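Local coordinates for peptidoglycan synthase activator LpoP (Pseudomonas aeruginosa, PDB 6W5Q), which probably activates a peptidoglycan synthase in cell-wall assembly, as a lipoprotein whose globular C-terminal domain of tetratricopeptide-repeat type is the part described here, at residues 33-38 with 57-62. Sequence-based numbering, arbitrary orientation.
Sequences SAAASL and QVRLAQ
Val58 pushes both of its methyl groups against residues 33-38 of helix 31-44, and following it outward from CB accounts for most of the contact. At CB the chain forks. Val58 CG1, anti to the backbone N (chi1 173°), reaches the turn of Ala34 and Ala35, lying 4.0 Å from Ala35 N and 4.1 Å from Ala35 CB. Val58 CG2 takes the branch beside the backbone N and meets Leu38 CD1 at 3.9 Å, while Ala34 CB touches both methyls. A beta-branched valine suits this place because its two short arms serve neighbouring turns at once; the alanines suit theirs because a single methyl lets Val58 come close to their backbone, with Ala35 CA 6.4 Å from Val58 CA. Leu38 is long enough to reach Val58 and still pack on helix 13-28. At the border of this apolar patch Arg59, its chain bent at chi2 (-116°), spreads its guanidinium so that Ala35 CB lies over one face, 4.0 Å from Arg59 NH1; its length also carries the charge to a salt bridge from NH2 to Glu39. The axes of segments 33-38 and 57-61 approach to 9.7 Å, nearly antiparallel at 156°, as expected within tetratricopeptide-repeat architecture. Helix 31-44 thus packs between helix 13-28, whose Leu19 and Ala22 touch Leu38, and helix 49-61, whose Leu60 touches helices 65-78 and 83-99.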
ATOM      1  N   SER A  33     -14.211  -5.622   0.579  1.00 30.43           N
ATOM      2  CA  SER A  33     -14.745  -4.407   1.191  1.00 34.95           C
ATOM      3  C   SER A  33     -13.628  -3.482   1.658  1.00 27.61           C
ATOM      4  O   SER A  33     -13.712  -2.259   1.477  1.00 25.85           O
ATOM      5  CB  SER A  33     -15.657  -4.767   2.358  1.00 33.18           C
ATOM      6  OG  SER A  33     -16.699  -5.600   1.914  1.00 35.42           O
ATOM      7  N   ALA A  34     -12.591  -4.046   2.281  1.00 27.74           N
ATOM      8  CA  ALA A  34     -11.427  -3.255   2.646  1.00 29.13           C
ATOM      9  C   ALA A  34     -10.941  -2.443   1.460  1.00 25.92           C
ATOM     10  O   ALA A  34     -10.726  -1.229   1.560  1.00 27.86           O
ATOM     11  CB  ALA A  34     -10.313  -4.164   3.171  1.00 32.67           C
ATOM     12  N   ALA A  35     -10.805  -3.092   0.306  1.00 26.28           N
ATOM     13  CA  ALA A  35     -10.388  -2.353  -0.876  1.00 29.20           C
ATOM     14  C   ALA A  35     -11.408  -1.271  -1.220  1.00 24.59           C
ATOM     15  O   ALA A  35     -11.032  -0.114  -1.479  1.00 25.01           O
ATOM     16  CB  ALA A  35     -10.154  -3.312  -2.047  1.00 27.39           C
ATOM     17  N   ALA A  36     -12.707  -1.610  -1.163  1.00 27.74           N
ATOM     18  CA  ALA A  36     -13.751  -0.621  -1.417  1.00 24.24           C
ATOM     19  C   ALA A  36     -13.664   0.538  -0.427  1.00 26.35           C
ATOM     20  O   ALA A  36     -13.787   1.706  -0.820  1.00 28.46           O
ATOM     21  CB  ALA A  36     -15.127  -1.274  -1.349  1.00 28.40           C
ATOM     22  N   SER A  37     -13.431   0.237   0.860  1.00 23.48           N
ATOM     23  CA  SER A  37     -13.299   1.297   1.861  1.00 24.49           C
ATOM     24  C   SER A  37     -12.081   2.167   1.592  1.00 27.68           C
ATOM     25  O   SER A  37     -12.108   3.381   1.836  1.00 28.62           O
ATOM     26  CB  SER A  37     -13.192   0.711   3.271  1.00 27.63           C
ATOM     27  OG  SER A  37     -14.345  -0.007   3.640  1.00 28.89           O
ATOM     28  N   LEU A  38     -10.992   1.567   1.115  1.00 26.86           N
ATOM     29  CA  LEU A  38      -9.817   2.370   0.813  1.00 26.43           C
ATOM     30  C   LEU A  38     -10.009   3.181  -0.469  1.00 26.44           C
ATOM     31  O   LEU A  38      -9.479   4.293  -0.580  1.00 26.63           O
ATOM     32  CB  LEU A  38      -8.582   1.454   0.750  1.00 23.23           C
ATOM     33  CG  LEU A  38      -8.278   0.846   2.145  1.00 30.20           C
ATOM     34  CD1 LEU A  38      -7.238  -0.259   2.138  1.00 28.19           C
ATOM     35  CD2 LEU A  38      -7.856   1.933   3.168  1.00 25.72           C
ATOM     36  N   GLN A  57      -1.436  -3.011   0.268  1.00 31.06           N
ATOM     37  CA  GLN A  57      -1.379  -4.193   1.112  1.00 30.21           C
ATOM     38  C   GLN A  57      -2.554  -5.127   0.852  1.00 34.07           C
ATOM     39  O   GLN A  57      -2.378  -6.347   0.695  1.00 28.24           O
ATOM     40  CB  GLN A  57      -1.344  -3.775   2.570  1.00 33.41           C
ATOM     41  CG  GLN A  57       0.043  -3.569   3.097  1.00 36.17           C
ATOM     42  CD  GLN A  57       0.086  -3.810   4.580  1.00 53.89           C
ATOM     43  OE1 GLN A  57       0.191  -2.870   5.369  1.00 58.81           O
ATOM     44  NE2 GLN A  57      -0.014  -5.080   4.979  1.00 64.48           N
ATOM     45  N   VAL A  58      -3.767  -4.570   0.816  1.00 33.15           N
ATOM     46  CA  VAL A  58      -4.967  -5.372   0.601  1.00 31.00           C
ATOM     47  C   VAL A  58      -4.918  -6.057  -0.757  1.00 31.47           C
ATOM     48  O   VAL A  58      -5.255  -7.242  -0.877  1.00 30.53           O
ATOM     49  CB  VAL A  58      -6.218  -4.486   0.750  1.00 29.00           C
ATOM     50  CG1 VAL A  58      -7.481  -5.251   0.370  1.00 32.82           C
ATOM     51  CG2 VAL A  58      -6.298  -3.995   2.170  1.00 33.63           C
ATOM     52  N   ARG A  59      -4.514  -5.323  -1.802  1.00 29.33           N
ATOM     53  CA  ARG A  59      -4.405  -5.933  -3.127  1.00 32.85           C
ATOM     54  C   ARG A  59      -3.358  -7.025  -3.125  1.00 30.00           C
ATOM     55  O   ARG A  59      -3.551  -8.086  -3.731  1.00 28.91           O
ATOM     56  CB  ARG A  59      -4.038  -4.896  -4.183  1.00 26.50           C
ATOM     57  CG  ARG A  59      -4.984  -3.712  -4.265  1.00 33.66           C
ATOM     58  CD  ARG A  59      -5.685  -3.660  -5.597  1.00 35.42           C
ATOM     59  NE  ARG A  59      -6.710  -2.613  -5.680  1.00 34.00           N
ATOM     60  CZ  ARG A  59      -8.027  -2.817  -5.696  1.00 32.15           C
ATOM     61  NH1 ARG A  59      -8.527  -4.058  -5.648  1.00 30.92           N
ATOM     62  NH2 ARG A  59      -8.837  -1.771  -5.786  1.00 33.14           N
ATOM     63  N   LEU A  60      -2.221  -6.765  -2.482  1.00 32.80           N
ATOM     64  CA  LEU A  60      -1.203  -7.797  -2.394  1.00 33.17           C
ATOM     65  C   LEU A  60      -1.752  -9.014  -1.662  1.00 34.93           C
ATOM     66  O   LEU A  60      -1.520 -10.159  -2.072  1.00 34.18           O
ATOM     67  CB  LEU A  60       0.037  -7.246  -1.697  1.00 31.86           C
ATOM     68  CG  LEU A  60       1.230  -8.198  -1.650  1.00 38.68           C
ATOM     69  CD1 LEU A  60       1.606  -8.670  -3.043  1.00 36.08           C
ATOM     70  CD2 LEU A  60       2.383  -7.494  -0.985  1.00 33.13           C
ATOM     71  N   ALA A  61      -2.521  -8.784  -0.596  1.00 31.72           N
ATOM     72  CA  ALA A  61      -3.080  -9.907   0.135  1.00 31.99           C
ATOM     73  C   ALA A  61      -4.119 -10.658  -0.695  1.00 34.38           C
ATOM     74  O   ALA A  61      -4.307 -11.855  -0.492  1.00 38.48           O
ATOM     75  CB  ALA A  61      -3.667  -9.425   1.461  1.00 29.03           C
ATOM     76  N   GLN A  62      -4.783  -9.993  -1.646  1.00 33.71           N
ATOM     77  CA  GLN A  62      -5.683 -10.702  -2.551  1.00 35.34           C
ATOM     78  C   GLN A  62      -4.946 -11.483  -3.628  1.00 37.29           C
ATOM     79  O   GLN A  62      -5.603 -12.159  -4.427  1.00 34.69           O
ATOM     80  CB  GLN A  62      -6.685  -9.733  -3.217  1.00 29.90           C
ATOM     81  CG  GLN A  62      -7.686  -9.129  -2.218  1.00 33.76           C
ATOM     82  CD  GLN A  62      -8.587  -8.045  -2.822  1.00 41.92           C
ATOM     83  OE1 GLN A  62      -8.116  -6.989  -3.266  1.00 34.92           O
ATOM     84  NE2 GLN A  62      -9.895  -8.308  -2.837  1.00 43.84           N
TER